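Local coordinates for protein fusolin (Unidentified entomopoxvirus, PDB 4YN2) that forms the crystalline spindles of an insect poxvirus that enhance virulence, and probably acts on chitin as a lytic polysaccharide monooxygenase, at residues Y150-S155 against D161-G166. Numbering follows the deposited sequence.
Sequences YITKPS and DRVVWG
W165 points the edge of its six-membered ring at one face of the Y150 ring, an edge-to-face (T-shaped) pair. The ring planes stand at 76° and the centroids are 5.1 Å apart. The corner atom W165 CZ3 makes the closest approach, 3.6 Å from Y150 CZ, so it sits over the hydroxyl end of the ring rather than its middle. Y150 CE1 lies in the indole plane, at the edge of W165. W165 NE1 donates to V87 O, and W165 makes a second edge-to-face pair with Y209.

Further along the segments, T152 CG2 meets V163 CG2 at 4.1 Å, methyl to methyl, with the side chains crossing at about a right angle. T152 OG1 stands between the backbone N and the carbonyl carbon (chi1 41°) and is hydrogen-bonded to V207 N on strand 206-214. The K153 chain passes G166, its CE 3.5 Å from G166 O, then bends at chi4 (-75°) and ends in a salt bridge with D169.

The contact joins the end of strand 145-152 to the loop leading to strand 168-174. Between the two segments the side chains meet mainly through rings and methyl groups. Y150 also touches a bound NAG, and its OH is hydrogen-bonded to E148, another residue of the glycan pocket. The Y150 ring is thus held by both a face contact and a polar bond.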
ATOM      1  N   TYR A 150       6.145   9.148  -3.914  1.00  5.33           N
ATOM      2  CA  TYR A 150       6.852   9.204  -2.644  1.00  5.41           C
ATOM      3  C   TYR A 150       6.927   7.820  -2.110  1.00  7.71           C
ATOM      4  O   TYR A 150       6.113   6.988  -2.486  1.00  6.81           O
ATOM      5  CB  TYR A 150       6.153  10.101  -1.608  1.00  6.58           C
ATOM      6  CG  TYR A 150       5.878  11.513  -2.060  1.00  7.28           C
ATOM      7  CD1 TYR A 150       4.840  11.794  -2.942  1.00  8.32           C
ATOM      8  CD2 TYR A 150       6.656  12.575  -1.608  1.00  8.44           C
ATOM      9  CE1 TYR A 150       4.579  13.094  -3.363  1.00  7.71           C
ATOM     10  CE2 TYR A 150       6.420  13.880  -2.047  1.00  8.73           C
ATOM     11  CZ  TYR A 150       5.388  14.132  -2.936  1.00 13.20           C
ATOM     12  OH  TYR A 150       5.152  15.413  -3.365  1.00 16.08           O
ATOM     13  N   ILE A 151       7.874   7.570  -1.227  1.00  4.84           N
ATOM     14  CA  ILE A 151       7.991   6.302  -0.535  1.00  4.56           C
ATOM     15  C   ILE A 151       8.170   6.614   0.932  1.00  7.55           C
ATOM     16  O   ILE A 151       8.816   7.602   1.291  1.00  5.68           O
ATOM     17  CB  ILE A 151       9.119   5.375  -1.080  1.00  7.90           C
ATOM     18  CG1 ILE A 151       9.016   3.973  -0.445  1.00  7.49           C
ATOM     19  CG2 ILE A 151      10.524   5.983  -0.872  1.00  9.65           C
ATOM     20  CD1 ILE A 151       9.855   2.907  -1.124  1.00 10.36           C
ATOM     21  N   THR A 152       7.628   5.760   1.783  1.00  3.51           N
ATOM     22  CA  THR A 152       7.812   5.925   3.200  1.00  3.26           C
ATOM     23  C   THR A 152       9.295   5.809   3.549  1.00  9.37           C
ATOM     24  O   THR A 152      10.042   5.079   2.896  1.00  9.04           O
ATOM     25  CB  THR A 152       6.999   4.905   3.971  1.00  5.88           C
ATOM     26  OG1 THR A 152       7.094   3.640   3.314  1.00  6.78           O
ATOM     27  CG2 THR A 152       5.544   5.323   4.133  1.00  4.23           C
ATOM     28  N   LYS A 153       9.702   6.500   4.596  1.00  8.28           N
ATOM     29  CA  LYS A 153      11.083   6.454   5.085  1.00  8.72           C
ATOM     30  C   LYS A 153      11.430   5.031   5.565  1.00 13.57           C
ATOM     31  O   LYS A 153      10.527   4.248   5.880  1.00 12.73           O
ATOM     32  CB  LYS A 153      11.318   7.499   6.192  1.00  9.24           C
ATOM     33  CG  LYS A 153      11.408   8.901   5.617  1.00 10.65           C
ATOM     34  CD  LYS A 153      11.673   9.957   6.665  1.00 15.26           C
ATOM     35  CE  LYS A 153      11.598  11.374   6.121  1.00 17.19           C
ATOM     36  NZ  LYS A 153      12.791  11.731   5.314  1.00 19.16           N
ATOM     37  N   PRO A 154      12.733   4.673   5.540  1.00 11.90           N
ATOM     38  CA  PRO A 154      13.155   3.292   5.843  1.00 12.53           C
ATOM     39  C   PRO A 154      12.645   2.601   7.109  1.00 17.61           C
ATOM     40  O   PRO A 154      12.513   1.372   7.081  1.00 19.61           O
ATOM     41  CB  PRO A 154      14.669   3.426   5.944  1.00 14.55           C
ATOM     42  CG  PRO A 154      14.999   4.503   5.020  1.00 18.30           C
ATOM     43  CD  PRO A 154      13.892   5.493   5.135  1.00 13.66           C
ATOM     44  N   SER A 155      12.385   3.328   8.192  1.00 11.92           N
ATOM     45  CA  SER A 155      11.921   2.696   9.436  1.00 12.24           C
ATOM     46  C   SER A 155      10.392   2.774   9.608  1.00 15.45           C
ATOM     47  O   SER A 155       9.885   2.440  10.674  1.00 13.49           O
ATOM     48  CB  SER A 155      12.615   3.336  10.638  1.00 16.38           C
ATOM     49  OG  SER A 155      12.367   4.728  10.679  1.00 25.54           O
ATOM     50  N   ASP A 161       2.145   2.990  12.100  1.00  9.27           N
ATOM     51  CA  ASP A 161       2.379   4.362  11.657  1.00  8.31           C
ATOM     52  C   ASP A 161       1.395   4.810  10.611  1.00 11.33           C
ATOM     53  O   ASP A 161       1.104   4.072   9.674  1.00 10.80           O
ATOM     54  CB  ASP A 161       3.780   4.524  11.038  1.00  9.54           C
ATOM     55  CG  ASP A 161       4.959   4.394  11.981  1.00 12.82           C
ATOM     56  OD1 ASP A 161       4.808   4.732  13.171  1.00 11.66           O
ATOM     57  OD2 ASP A 161       6.045   3.987  11.515  1.00 14.44           O
ATOM     58  N   ARG A 162       0.985   6.069  10.699  1.00  7.36           N
ATOM     59  CA  ARG A 162       0.219   6.694   9.636  1.00  7.37           C
ATOM     60  C   ARG A 162       1.199   7.151   8.597  1.00 10.59           C
ATOM     61  O   ARG A 162       2.331   7.509   8.944  1.00  9.15           O
ATOM     62  CB  ARG A 162      -0.574   7.894  10.156  1.00  8.05           C
ATOM     63  CG  ARG A 162      -1.714   7.486  11.053  1.00 16.47           C
ATOM     64  CD  ARG A 162      -2.970   7.250  10.269  1.00 22.97           C
ATOM     65  NE  ARG A 162      -4.022   6.689  11.120  1.00 23.91           N
ATOM     66  CZ  ARG A 162      -5.329   6.869  10.948  1.00 36.47           C
ATOM     67  NH1 ARG A 162      -5.783   7.615   9.943  1.00 21.26           N
ATOM     68  NH2 ARG A 162      -6.194   6.318  11.789  1.00 24.97           N
ATOM     69  N   VAL A 163       0.764   7.181   7.342  1.00  7.22           N
ATOM     70  CA  VAL A 163       1.535   7.751   6.248  1.00  6.77           C
ATOM     71  C   VAL A 163       1.279   9.240   6.329  1.00  9.25           C
ATOM     72  O   VAL A 163       0.130   9.666   6.229  1.00  8.34           O
ATOM     73  CB  VAL A 163       1.140   7.159   4.876  1.00 10.93           C
ATOM     74  CG1 VAL A 163       1.813   7.921   3.735  1.00 11.30           C
ATOM     75  CG2 VAL A 163       1.477   5.671   4.799  1.00 10.83           C
ATOM     76  N   VAL A 164       2.329  10.025   6.522  1.00  5.43           N
ATOM     77  CA  VAL A 164       2.239  11.472   6.676  1.00  5.59           C
ATOM     78  C   VAL A 164       3.336  12.103   5.854  1.00  9.63           C
ATOM     79  O   VAL A 164       4.301  11.426   5.532  1.00  8.72           O
ATOM     80  CB  VAL A 164       2.315  11.892   8.175  1.00  9.60           C
ATOM     81  CG1 VAL A 164       1.146  11.323   8.957  1.00 10.34           C
ATOM     82  CG2 VAL A 164       3.629  11.474   8.834  1.00  9.42           C
ATOM     83  N   TRP A 165       3.232  13.393   5.549  1.00  7.24           N
ATOM     84  CA  TRP A 165       4.260  14.048   4.749  1.00  8.32           C
ATOM     85  C   TRP A 165       5.639  13.974   5.417  1.00 13.01           C
ATOM     86  O   TRP A 165       6.645  13.784   4.716  1.00 11.09           O
ATOM     87  CB  TRP A 165       3.887  15.501   4.452  1.00  7.37           C
ATOM     88  CG  TRP A 165       2.720  15.621   3.520  1.00  7.93           C
ATOM     89  CD1 TRP A 165       1.451  16.000   3.835  1.00 10.71           C
ATOM     90  CD2 TRP A 165       2.692  15.227   2.147  1.00  8.04           C
ATOM     91  NE1 TRP A 165       0.655  15.960   2.714  1.00 10.35           N
ATOM     92  CE2 TRP A 165       1.382  15.449   1.672  1.00 12.15           C
ATOM     93  CE3 TRP A 165       3.636  14.666   1.277  1.00  9.59           C
ATOM     94  CZ2 TRP A 165       1.020  15.208   0.343  1.00 12.00           C
ATOM     95  CZ3 TRP A 165       3.274  14.432  -0.036  1.00 11.04           C
ATOM     96  CH2 TRP A 165       1.977  14.690  -0.487  1.00 11.51           C
ATOM     97  N   GLY A 166       5.649  13.988   6.755  1.00 10.28           N
ATOM     98  CA  GLY A 166       6.866  13.903   7.547  1.00 10.64           C
ATOM     99  C   GLY A 166       7.617  12.593   7.461  1.00 14.52           C
ATOM    100  O   GLY A 166       8.797  12.565   7.812  1.00 14.36           O
TER